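Local atomic coordinates of pyridoxine 4-oxidase (Mesorhizobium loti, PDB entry 4HA6), a protein that catalyses the FAD-dependent oxidation of pyridoxine to pyridoxal with molecular oxygen, as a member of the GMC oxidoreductase family. Residues Gly297-Ala302 / Glu421-Thr426; Pro341-Ser346 / Ala355-Phe360; Ser151-Ala156 / Val335-Ala340. All blocks are in the same frame, centred on the assembly; numbering follows the deposited sequence.

Contact 1 (Gly297-Ala302 / Glu421-Thr426)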
ATOM      1  N   GLY A 297      -8.068  -6.068 -18.168  1.00  5.92           N
ATOM      2  CA  GLY A 297      -7.990  -7.295 -17.384  1.00  5.92           C
ATOM      3  C   GLY A 297      -8.330  -8.474 -18.270  1.00  7.03           C
ATOM      4  O   GLY A 297      -8.651  -8.295 -19.449  1.00 10.55           O
ATOM      5  N   ASN A 298      -8.234  -9.682 -17.727  1.00  8.82           N
ATOM      6  CA  ASN A 298      -8.732 -10.865 -18.430  1.00  4.42           C
ATOM      7  C   ASN A 298     -10.271 -10.786 -18.327  1.00  8.85           C
ATOM      8  O   ASN A 298     -10.874 -11.333 -17.396  1.00  7.12           O
ATOM      9  CB  ASN A 298      -8.162 -12.122 -17.753  1.00  3.72           C
ATOM     10  CG  ASN A 298      -8.383 -13.393 -18.552  1.00  5.66           C
ATOM     11  OD1 ASN A 298      -8.211 -14.500 -18.023  1.00  5.94           O
ATOM     12  ND2 ASN A 298      -8.741 -13.252 -19.828  1.00  4.29           N
ATOM     13  N   LEU A 299     -10.882 -10.058 -19.267  1.00 11.15           N
ATOM     14  CA  LEU A 299     -12.294  -9.664 -19.218  1.00  6.76           C
ATOM     15  C   LEU A 299     -13.194 -10.732 -19.844  1.00  8.37           C
ATOM     16  O   LEU A 299     -12.958 -11.144 -20.986  1.00  8.39           O
ATOM     17  CB  LEU A 299     -12.470  -8.361 -20.009  1.00  9.63           C
ATOM     18  CG  LEU A 299     -13.531  -7.311 -19.666  1.00 26.16           C
ATOM     19  CD1 LEU A 299     -14.320  -6.879 -20.922  1.00 15.52           C
ATOM     20  CD2 LEU A 299     -14.448  -7.733 -18.522  1.00 12.06           C
ATOM     21  N   TYR A 300     -14.226 -11.157 -19.111  1.00  5.04           N
ATOM     22  CA  TYR A 300     -15.166 -12.190 -19.589  1.00  9.81           C
ATOM     23  C   TYR A 300     -16.606 -11.694 -19.689  1.00 11.90           C
ATOM     24  O   TYR A 300     -17.157 -11.144 -18.727  1.00  9.91           O
ATOM     25  CB  TYR A 300     -15.145 -13.411 -18.656  1.00  6.06           C
ATOM     26  CG  TYR A 300     -13.826 -14.133 -18.653  1.00  9.85           C
ATOM     27  CD1 TYR A 300     -13.592 -15.178 -19.538  1.00  6.38           C
ATOM     28  CD2 TYR A 300     -12.795 -13.752 -17.785  1.00  9.90           C
ATOM     29  CE1 TYR A 300     -12.368 -15.848 -19.560  1.00 10.70           C
ATOM     30  CE2 TYR A 300     -11.563 -14.416 -17.796  1.00  9.22           C
ATOM     31  CZ  TYR A 300     -11.362 -15.463 -18.690  1.00  9.20           C
ATOM     32  OH  TYR A 300     -10.159 -16.134 -18.721  1.00  7.03           O
ATOM     33  N   ALA A 301     -17.232 -11.911 -20.840  1.00 16.94           N
ATOM     34  CA  ALA A 301     -18.666 -11.673 -20.956  1.00 15.02           C
ATOM     35  C   ALA A 301     -19.372 -12.684 -20.058  1.00 17.89           C
ATOM     36  O   ALA A 301     -19.010 -13.869 -20.051  1.00 14.39           O
ATOM     37  CB  ALA A 301     -19.121 -11.839 -22.409  1.00 15.09           C
ATOM     38  N   ALA A 302     -20.370 -12.236 -19.298  1.00  9.69           N
ATOM     39  CA  ALA A 302     -21.082 -13.155 -18.405  1.00 14.61           C
ATOM     40  C   ALA A 302     -22.299 -13.789 -19.074  1.00 19.73           C
ATOM     41  O   ALA A 302     -22.998 -13.136 -19.855  1.00 15.33           O
ATOM     42  CB  ALA A 302     -21.477 -12.468 -17.109  1.00 11.45           C
ATOM     43  N   GLU A 421     -14.579 -15.237 -23.347  1.00 12.73           N
ATOM     44  CA  GLU A 421     -13.559 -14.234 -23.052  1.00  9.85           C
ATOM     45  C   GLU A 421     -13.702 -13.070 -24.019  1.00 12.89           C
ATOM     46  O   GLU A 421     -13.837 -13.277 -25.231  1.00 17.89           O
ATOM     47  CB  GLU A 421     -12.158 -14.837 -23.194  1.00  6.58           C
ATOM     48  CG  GLU A 421     -11.019 -13.937 -22.725  1.00 11.49           C
ATOM     49  CD  GLU A 421      -9.642 -14.542 -22.996  1.00 16.03           C
ATOM     50  OE1 GLU A 421      -9.087 -15.213 -22.104  1.00 14.86           O
ATOM     51  OE2 GLU A 421      -9.108 -14.340 -24.105  1.00 24.91           O
ATOM     52  N   LEU A 422     -13.687 -11.851 -23.490  1.00 10.40           N
ATOM     53  CA  LEU A 422     -13.635 -10.660 -24.334  1.00 15.17           C
ATOM     54  C   LEU A 422     -12.172 -10.207 -24.533  1.00 11.87           C
ATOM     55  O   LEU A 422     -11.771  -9.850 -25.637  1.00 21.83           O
ATOM     56  CB  LEU A 422     -14.497  -9.539 -23.735  1.00 15.44           C
ATOM     57  CG  LEU A 422     -15.985  -9.887 -23.530  1.00 14.13           C
ATOM     58  CD1 LEU A 422     -16.750  -8.805 -22.751  1.00 13.42           C
ATOM     59  CD2 LEU A 422     -16.665 -10.141 -24.869  1.00 15.08           C
ATOM     60  N   LEU A 423     -11.379 -10.238 -23.465  1.00  7.81           N
ATOM     61  CA  LEU A 423      -9.967  -9.828 -23.525  1.00 10.13           C
ATOM     62  C   LEU A 423      -9.076 -10.836 -22.763  1.00  7.03           C
ATOM     63  O   LEU A 423      -9.454 -11.307 -21.681  1.00  7.50           O
ATOM     64  CB  LEU A 423      -9.792  -8.423 -22.935  1.00  8.51           C
ATOM     65  CG  LEU A 423     -10.608  -7.241 -23.462  1.00  6.50           C
ATOM     66  CD1 LEU A 423     -10.408  -6.007 -22.582  1.00 14.78           C
ATOM     67  CD2 LEU A 423     -10.246  -6.901 -24.896  1.00  3.42           C
ATOM     68  N   PRO A 424      -7.871 -11.137 -23.289  1.00  9.95           N
ATOM     69  CA  PRO A 424      -7.262 -10.544 -24.482  1.00  7.08           C
ATOM     70  C   PRO A 424      -7.672 -11.229 -25.767  1.00 18.69           C
ATOM     71  O   PRO A 424      -7.349 -10.729 -26.840  1.00 25.23           O
ATOM     72  CB  PRO A 424      -5.760 -10.769 -24.255  1.00  8.42           C
ATOM     73  CG  PRO A 424      -5.688 -12.035 -23.488  1.00  4.19           C
ATOM     74  CD  PRO A 424      -6.923 -12.027 -22.582  1.00 11.88           C
ATOM     75  N   GLY A 425      -8.373 -12.350 -25.678  1.00 17.41           N
ATOM     76  CA  GLY A 425      -8.793 -13.020 -26.893  1.00 32.62           C
ATOM     77  C   GLY A 425      -7.687 -13.890 -27.446  1.00 28.48           C
ATOM     78  O   GLY A 425      -7.356 -14.914 -26.849  1.00 36.49           O
ATOM     79  N   THR A 426      -7.092 -13.470 -28.566  1.00 46.78           N
ATOM     80  CA  THR A 426      -6.167 -14.332 -29.311  1.00 35.46           C
ATOM     81  C   THR A 426      -4.735 -13.805 -29.529  1.00 40.76           C
ATOM     82  O   THR A 426      -4.295 -13.671 -30.679  1.00 36.45           O
ATOM     83  CB  THR A 426      -6.761 -14.682 -30.698  1.00 51.96           C
ATOM     84  OG1 THR A 426      -6.749 -13.520 -31.540  1.00 55.50           O
ATOM     85  CG2 THR A 426      -8.191 -15.181 -30.552  1.00 32.92           C
TER
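Leu299, Leu422 and Leu423 make the centre of this contact, where the antiparallel sheet is joined at strand 293-302 by strand 418-421 and the loop that follows it. Tyr300 and Glu421 form the antiparallel, non-hydrogen-bonded pair; beyond it Leu422 and Leu423 stay alongside the strand, opposite Leu299, arranged as in a classic beta bulge at the end of strand 418-421. Leu299 O takes two successive amides, Leu422 N at 2.7 Å and Leu423 N at 3.1 Å. The second bond is nearly straight, 167° at the hydrogen, and lies on a lone pair of the carbonyl.

The side chains follow the backbone closely. With CG beside its own backbone N (chi1 -58°), Leu422 lays CD1 against Leu299 CD1 at 3.6 Å, while its branch point CG sits 3.9 Å from Ala301 CB. Leu423 comes alongside with its stem, CB to Leu299 CB 4.0 Å, and Phe347 and Phe436 pack on it from the surrounding fold.

Asn298 adds the polar half. Both hydrogens of ND2 are spent in the amide plane: one on Leu423 O at 2.8 Å, just before the cis peptide to Pro424, the other on Glu421 OE1 at 3.0 Å, which it meets from above the carboxylate, 59° out of plane. Tyr300 OH donates to OD1 of the same amide, so three bonds keep the amide from flipping, and Ser405 OG is a further partner of OD1. The Tyr300 ring lies obliquely by Glu421 CA. Glu421 also forms a salt bridge to Arg406 of helix 392-409, which probably helps to keep its carboxylate ionised. The other carboxylate oxygen reaches along its own loop: Gly425 N donates to Glu421 OE2 at 2.6 Å, from the anti side and somewhat out of plane.

Contact 2 (Pro341-Ser346 / Ala355-Phe360)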
ATOM      1  N   PRO A 341     -16.594  -5.502 -13.830  1.00 29.01           N
ATOM      2  CA  PRO A 341     -15.934  -5.632 -15.142  1.00 27.00           C
ATOM      3  C   PRO A 341     -14.812  -4.598 -15.359  1.00 29.96           C
ATOM      4  O   PRO A 341     -14.924  -3.731 -16.224  1.00 29.10           O
ATOM      5  CB  PRO A 341     -17.080  -5.395 -16.132  1.00 23.85           C
ATOM      6  CG  PRO A 341     -18.065  -4.529 -15.368  1.00 38.18           C
ATOM      7  CD  PRO A 341     -17.982  -5.007 -13.940  1.00 23.10           C
ATOM      8  N   ILE A 342     -13.732  -4.719 -14.591  1.00 21.90           N
ATOM      9  CA  ILE A 342     -12.674  -3.711 -14.544  1.00 23.99           C
ATOM     10  C   ILE A 342     -11.698  -3.742 -15.736  1.00 17.60           C
ATOM     11  O   ILE A 342     -11.048  -4.749 -15.987  1.00 19.11           O
ATOM     12  CB  ILE A 342     -11.893  -3.835 -13.214  1.00 19.43           C
ATOM     13  CG1 ILE A 342     -12.813  -3.491 -12.034  1.00 32.61           C
ATOM     14  CG2 ILE A 342     -10.642  -2.965 -13.228  1.00 16.12           C
ATOM     15  CD1 ILE A 342     -12.124  -3.473 -10.677  1.00 25.11           C
ATOM     16  N   VAL A 343     -11.605  -2.639 -16.476  1.00 13.02           N
ATOM     17  CA  VAL A 343     -10.619  -2.540 -17.552  1.00 12.94           C
ATOM     18  C   VAL A 343      -9.880  -1.210 -17.452  1.00 19.96           C
ATOM     19  O   VAL A 343     -10.385  -0.266 -16.836  1.00  9.36           O
ATOM     20  CB  VAL A 343     -11.260  -2.653 -18.954  1.00 19.16           C
ATOM     21  CG1 VAL A 343     -12.088  -3.927 -19.072  1.00 24.63           C
ATOM     22  CG2 VAL A 343     -12.118  -1.431 -19.253  1.00 13.27           C
ATOM     23  N   SER A 344      -8.688  -1.130 -18.049  1.00  9.26           N
ATOM     24  CA  SER A 344      -7.944   0.134 -18.084  1.00 15.99           C
ATOM     25  C   SER A 344      -8.611   1.105 -19.051  1.00 13.21           C
ATOM     26  O   SER A 344      -9.569   0.741 -19.737  1.00 14.69           O
ATOM     27  CB  SER A 344      -6.499  -0.103 -18.534  1.00 12.49           C
ATOM     28  OG  SER A 344      -6.456  -0.404 -19.922  1.00 14.13           O
ATOM     29  N   GLU A 345      -8.105   2.336 -19.119  1.00  8.79           N
ATOM     30  CA  GLU A 345      -8.631   3.310 -20.072  1.00 14.05           C
ATOM     31  C   GLU A 345      -8.394   2.904 -21.529  1.00 20.03           C
ATOM     32  O   GLU A 345      -9.000   3.478 -22.432  1.00 14.74           O
ATOM     33  CB  GLU A 345      -8.056   4.708 -19.819  1.00 10.69           C
ATOM     34  CG  GLU A 345      -6.687   4.946 -20.440  1.00 19.46           C
ATOM     35  CD  GLU A 345      -5.546   4.260 -19.689  1.00 16.28           C
ATOM     36  OE1 GLU A 345      -5.793   3.618 -18.642  1.00 14.76           O
ATOM     37  OE2 GLU A 345      -4.390   4.370 -20.152  1.00 17.09           O
ATOM     38  N   SER A 346      -7.527   1.917 -21.759  1.00 14.98           N
ATOM     39  CA  SER A 346      -7.253   1.433 -23.108  1.00 12.82           C
ATOM     40  C   SER A 346      -8.406   0.635 -23.732  1.00 17.08           C
ATOM     41  O   SER A 346      -8.353   0.306 -24.919  1.00 18.95           O
ATOM     42  CB  SER A 346      -5.997   0.557 -23.127  1.00 16.82           C
ATOM     43  OG  SER A 346      -4.903   1.198 -22.512  1.00 15.93           O
ATOM     44  N   ALA A 355     -20.393  -8.316 -17.396  1.00 13.74           N
ATOM     45  CA  ALA A 355     -19.053  -8.884 -17.478  1.00 15.18           C
ATOM     46  C   ALA A 355     -18.351  -8.885 -16.128  1.00 16.02           C
ATOM     47  O   ALA A 355     -18.750  -8.173 -15.189  1.00 11.64           O
ATOM     48  CB  ALA A 355     -18.211  -8.133 -18.528  1.00 17.70           C
ATOM     49  N   TYR A 356     -17.311  -9.709 -16.037  1.00  8.04           N
ATOM     50  CA  TYR A 356     -16.402  -9.691 -14.896  1.00 12.94           C
ATOM     51  C   TYR A 356     -14.985  -9.814 -15.424  1.00 10.74           C
ATOM     52  O   TYR A 356     -14.768 -10.319 -16.536  1.00  9.61           O
ATOM     53  CB  TYR A 356     -16.704 -10.823 -13.921  1.00  8.88           C
ATOM     54  CG  TYR A 356     -16.699 -12.215 -14.539  1.00  9.14           C
ATOM     55  CD1 TYR A 356     -17.849 -12.746 -15.118  1.00 10.58           C
ATOM     56  CD2 TYR A 356     -15.558 -13.010 -14.502  1.00 10.74           C
ATOM     57  CE1 TYR A 356     -17.852 -14.018 -15.667  1.00 12.78           C
ATOM     58  CE2 TYR A 356     -15.549 -14.284 -15.053  1.00 13.23           C
ATOM     59  CZ  TYR A 356     -16.699 -14.779 -15.636  1.00 12.34           C
ATOM     60  OH  TYR A 356     -16.703 -16.048 -16.184  1.00 11.79           O
ATOM     61  N   SER A 357     -14.029  -9.321 -14.645  1.00 10.28           N
ATOM     62  CA  SER A 357     -12.630  -9.363 -15.033  1.00 13.77           C
ATOM     63  C   SER A 357     -11.854 -10.188 -14.032  1.00 15.68           C
ATOM     64  O   SER A 357     -12.131 -10.141 -12.831  1.00 20.23           O
ATOM     65  CB  SER A 357     -12.023  -7.957 -15.063  1.00 16.40           C
ATOM     66  OG  SER A 357     -12.450  -7.218 -16.186  1.00 28.61           O
ATOM     67  N   LEU A 358     -10.892 -10.955 -14.535  1.00  8.48           N
ATOM     68  CA  LEU A 358      -9.881 -11.557 -13.686  1.00  6.66           C
ATOM     69  C   LEU A 358      -8.670 -10.642 -13.805  1.00  9.37           C
ATOM     70  O   LEU A 358      -8.217 -10.329 -14.912  1.00  8.90           O
ATOM     71  CB  LEU A 358      -9.529 -12.971 -14.145  1.00  6.26           C
ATOM     72  CG  LEU A 358     -10.655 -13.997 -14.295  1.00 14.33           C
ATOM     73  CD1 LEU A 358     -10.064 -15.386 -14.330  1.00  5.76           C
ATOM     74  CD2 LEU A 358     -11.703 -13.888 -13.200  1.00  7.69           C
ATOM     75  N   LEU A 359      -8.169 -10.187 -12.667  1.00  7.30           N
ATOM     76  CA  LEU A 359      -7.045  -9.280 -12.655  1.00  8.13           C
ATOM     77  C   LEU A 359      -5.803 -10.129 -12.455  1.00  8.12           C
ATOM     78  O   LEU A 359      -5.850 -11.159 -11.771  1.00 15.86           O
ATOM     79  CB  LEU A 359      -7.222  -8.262 -11.533  1.00  9.43           C
ATOM     80  CG  LEU A 359      -8.600  -7.589 -11.553  1.00 11.78           C
ATOM     81  CD1 LEU A 359      -8.803  -6.707 -10.339  1.00 21.91           C
ATOM     82  CD2 LEU A 359      -8.790  -6.782 -12.836  1.00 21.09           C
ATOM     83  N   PHE A 360      -4.703  -9.741 -13.082  1.00  5.87           N
ATOM     84  CA  PHE A 360      -3.499 -10.573 -13.035  1.00  3.76           C
ATOM     85  C   PHE A 360      -2.310  -9.652 -12.821  1.00  5.21           C
ATOM     86  O   PHE A 360      -2.277  -8.516 -13.352  1.00  3.68           O
ATOM     87  CB  PHE A 360      -3.368 -11.435 -14.305  1.00  2.69           C
ATOM     88  CG  PHE A 360      -3.367 -10.637 -15.586  1.00  5.25           C
ATOM     89  CD1 PHE A 360      -4.560 -10.353 -16.249  1.00  5.72           C
ATOM     90  CD2 PHE A 360      -2.168 -10.149 -16.114  1.00  5.07           C
ATOM     91  CE1 PHE A 360      -4.571  -9.593 -17.427  1.00  7.03           C
ATOM     92  CE2 PHE A 360      -2.160  -9.389 -17.301  1.00  5.39           C
ATOM     93  CZ  PHE A 360      -3.369  -9.109 -17.951  1.00  5.93           C
TER
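Pro341 lays its ring against the peptide carbonyl of Ala355: CB is 3.4 Å from Ala355 O, and CD, on the other flank of the ring, is 3.5 Å from the same oxygen. The ring's CB also meets the methyl of Ala355, CB to CB at 3.8 Å. This is where the chain, having left strand 333-338, runs back past the start of strand 355-362 before returning to it as the next strand of the antiparallel sheet.

Two residues along the strand, Ser357 supplies the hydrogen bond of the contact. Its OG stands beside the backbone N (chi1 -75°) and donates to Ile342 O at 2.8 Å. The hydroxyl approaches from above the carbonyl plane, 43° out of it, rather than along a lone pair. Farther on, Ile342 CG2 touches Leu359 CD2 loosely at 4.3 Å; the side chain of Leu359 comes within about 5 Å of the bound pyridoxamine, which puts this end of the contact near the substrate site. An alanine at Ser357 would probably leave the Ile342 carbonyl without this donor and the loop with van der Waals contacts to the strand.

The backbone of Ser357 pairs with Gly338 in the sheet, while its side chain turns to the loop. Residues 341-343 run along the strand, over backbone at Pro341 and side chains at Ile342; toward this strand the loop has one hydroxyl bond and apolar packing, and is not another strand of the ladder.

Contact 3 (Ser151-Ala156 / Val335-Ala340)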
ATOM      1  N   SER A 151     -19.367 -13.597  -2.961  1.00 15.28           N
ATOM      2  CA  SER A 151     -20.096 -13.690  -4.228  1.00 13.26           C
ATOM      3  C   SER A 151     -20.045 -15.093  -4.860  1.00 14.90           C
ATOM      4  O   SER A 151     -18.995 -15.741  -4.870  1.00 10.85           O
ATOM      5  CB  SER A 151     -19.526 -12.663  -5.208  1.00 19.77           C
ATOM      6  OG  SER A 151     -19.885 -12.980  -6.532  1.00 15.26           O
ATOM      7  N   PRO A 152     -21.183 -15.570  -5.399  1.00 15.01           N
ATOM      8  CA  PRO A 152     -21.150 -16.881  -6.055  1.00 14.07           C
ATOM      9  C   PRO A 152     -20.121 -16.934  -7.191  1.00 10.94           C
ATOM     10  O   PRO A 152     -19.538 -17.998  -7.412  1.00 11.36           O
ATOM     11  CB  PRO A 152     -22.589 -17.063  -6.579  1.00 17.47           C
ATOM     12  CG  PRO A 152     -23.228 -15.724  -6.502  1.00 19.00           C
ATOM     13  CD  PRO A 152     -22.539 -14.995  -5.375  1.00 14.01           C
ATOM     14  N   LEU A 153     -19.889 -15.809  -7.876  1.00 11.98           N
ATOM     15  CA  LEU A 153     -18.780 -15.689  -8.840  1.00 16.98           C
ATOM     16  C   LEU A 153     -17.419 -15.977  -8.196  1.00  9.32           C
ATOM     17  O   LEU A 153     -16.616 -16.744  -8.741  1.00  8.55           O
ATOM     18  CB  LEU A 153     -18.750 -14.289  -9.489  1.00 13.79           C
ATOM     19  CG  LEU A 153     -17.597 -13.977 -10.456  1.00 21.36           C
ATOM     20  CD1 LEU A 153     -17.376 -15.095 -11.491  1.00 18.09           C
ATOM     21  CD2 LEU A 153     -17.816 -12.646 -11.174  1.00 15.91           C
ATOM     22  N   ALA A 154     -17.160 -15.358  -7.044  1.00  8.31           N
ATOM     23  CA  ALA A 154     -15.895 -15.566  -6.334  1.00  6.84           C
ATOM     24  C   ALA A 154     -15.747 -17.005  -5.845  1.00  8.53           C
ATOM     25  O   ALA A 154     -14.649 -17.575  -5.879  1.00  6.52           O
ATOM     26  CB  ALA A 154     -15.749 -14.592  -5.179  1.00  9.45           C
ATOM     27  N   ARG A 155     -16.843 -17.606  -5.389  1.00 11.69           N
ATOM     28  CA  ARG A 155     -16.763 -18.993  -4.951  1.00  6.17           C
ATOM     29  C   ARG A 155     -16.436 -19.907  -6.124  1.00  7.83           C
ATOM     30  O   ARG A 155     -15.743 -20.917  -5.972  1.00 11.34           O
ATOM     31  CB  ARG A 155     -18.055 -19.437  -4.257  1.00 11.33           C
ATOM     32  CG  ARG A 155     -18.257 -18.812  -2.887  1.00 10.85           C
ATOM     33  CD  ARG A 155     -19.483 -19.381  -2.194  1.00 34.03           C
ATOM     34  NE  ARG A 155     -20.568 -18.404  -2.110  1.00 40.89           N
ATOM     35  CZ  ARG A 155     -21.659 -18.436  -2.871  1.00 39.31           C
ATOM     36  NH1 ARG A 155     -21.815 -19.402  -3.773  1.00 31.81           N
ATOM     37  NH2 ARG A 155     -22.598 -17.504  -2.725  1.00 29.59           N
ATOM     38  N   ALA A 156     -16.950 -19.554  -7.295  1.00 10.47           N
ATOM     39  CA  ALA A 156     -16.723 -20.342  -8.492  1.00  5.95           C
ATOM     40  C   ALA A 156     -15.253 -20.204  -8.899  1.00 12.30           C
ATOM     41  O   ALA A 156     -14.615 -21.171  -9.353  1.00 10.40           O
ATOM     42  CB  ALA A 156     -17.638 -19.871  -9.596  1.00  7.69           C
ATOM     43  N   VAL A 335      -3.632 -13.916  -9.411  1.00  5.17           N
ATOM     44  CA  VAL A 335      -4.799 -13.736 -10.266  1.00  7.10           C
ATOM     45  C   VAL A 335      -5.966 -13.483  -9.336  1.00  8.20           C
ATOM     46  O   VAL A 335      -6.224 -14.287  -8.444  1.00 14.78           O
ATOM     47  CB  VAL A 335      -5.106 -14.980 -11.135  1.00  4.58           C
ATOM     48  CG1 VAL A 335      -6.433 -14.800 -11.861  1.00  7.75           C
ATOM     49  CG2 VAL A 335      -3.987 -15.235 -12.133  1.00  7.20           C
ATOM     50  N   GLY A 336      -6.657 -12.367  -9.522  1.00  8.63           N
ATOM     51  CA  GLY A 336      -7.727 -11.988  -8.614  1.00  8.45           C
ATOM     52  C   GLY A 336      -9.074 -11.967  -9.310  1.00 10.37           C
ATOM     53  O   GLY A 336      -9.159 -11.696 -10.515  1.00 11.76           O
ATOM     54  N   CYS A 337     -10.130 -12.262  -8.564  1.00 10.50           N
ATOM     55  CA  CYS A 337     -11.462 -12.272  -9.151  1.00 12.88           C
ATOM     56  C   CYS A 337     -12.160 -10.929  -8.943  1.00 13.31           C
ATOM     57  O   CYS A 337     -12.584 -10.622  -7.831  1.00 11.39           O
ATOM     58  CB  CYS A 337     -12.298 -13.394  -8.537  1.00 13.57           C
ATOM     59  SG  CYS A 337     -13.971 -13.462  -9.205  1.00 13.87           S
ATOM     60  N   GLY A 338     -12.260 -10.126 -10.002  1.00 15.79           N
ATOM     61  CA  GLY A 338     -12.959  -8.849  -9.927  1.00 12.12           C
ATOM     62  C   GLY A 338     -14.428  -9.004 -10.297  1.00 31.25           C
ATOM     63  O   GLY A 338     -14.761  -9.165 -11.475  1.00 27.35           O
ATOM     64  N   VAL A 339     -15.311  -8.961  -9.301  1.00 28.54           N
ATOM     65  CA  VAL A 339     -16.751  -9.061  -9.555  1.00 32.12           C
ATOM     66  C   VAL A 339     -17.259  -7.924 -10.476  1.00 36.96           C
ATOM     67  O   VAL A 339     -18.238  -8.093 -11.210  1.00 39.19           O
ATOM     68  CB  VAL A 339     -17.563  -9.146  -8.230  1.00 47.31           C
ATOM     69  CG1 VAL A 339     -19.039  -9.474  -8.509  1.00 29.25           C
ATOM     70  CG2 VAL A 339     -16.949 -10.193  -7.289  1.00 26.80           C
ATOM     71  N   ALA A 340     -16.565  -6.786 -10.454  1.00 27.89           N
ATOM     72  CA  ALA A 340     -16.822  -5.688 -11.395  1.00 27.36           C
ATOM     73  C   ALA A 340     -15.996  -5.838 -12.676  1.00 33.70           C
ATOM     74  O   ALA A 340     -14.831  -6.231 -12.624  1.00 29.47           O
ATOM     75  CB  ALA A 340     -16.518  -4.366 -10.746  1.00 20.90           C
TER
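Leu153 reaches from the first turn of helix 152-163 to Cys337 near the end of strand 333-338 and Val339 just past it. Its CB leaves the helix toward the strand, and with CG anti to the backbone N (chi1 176°) the branch point arrives 3.9 Å from Cys337 SG. Both methyls stand 4.4 Å from Cys337 SG; CD2 in addition lies 4.1 Å from Val339 CA and 4.3 Å from Val339 CG1, and also meets Tyr356 CB of the adjoining strand.

Cys337 answers from the sheet with its SG extended toward the helix, so that the sulfur touches backbone as well as side chain: Ala154 CA lies 4.0 Å from SG. Val339 turns both methyls to Ser151, CG1 and CG2 each standing 4.1 Å from Ser151 OG. Ser151 is the N-cap residue, and its OG accepts a weak capping bond from Leu153 N, while its amide is taken by Glu315. Between the two segments the contact is van der Waals packing, mostly apolar, of a helix start on a strand end and the residue after it.

The helix thus lies over strand 333-338, which runs between strands 314-320 and 355-362 in the antiparallel sheet. One turn further on, Phe157 continues the packing over Cys337 and Val335, and Val335 is met by Ala404 and Ser405 of helix 392-409.

Overall arrangement
Followed from the N terminus, the chain first passes 151-156 at the start of helix 152-163, whose partner 335-340 comes after 178 intervening residues and closes contact 3. Before that, 297-302 has already opened contact 1, which ends at 421-426, so contacts 1 and 3 cross. Contact 2 is a short local closure, eight residues between its segments; it begins directly after contact 3 ends and lies entirely within the long span of contact 1. In space all three meet on one antiparallel sheet: strand 355-362 is hydrogen-bonded to 293-302 on one side and 333-338 on the other, tying contact 2 to both its neighbours.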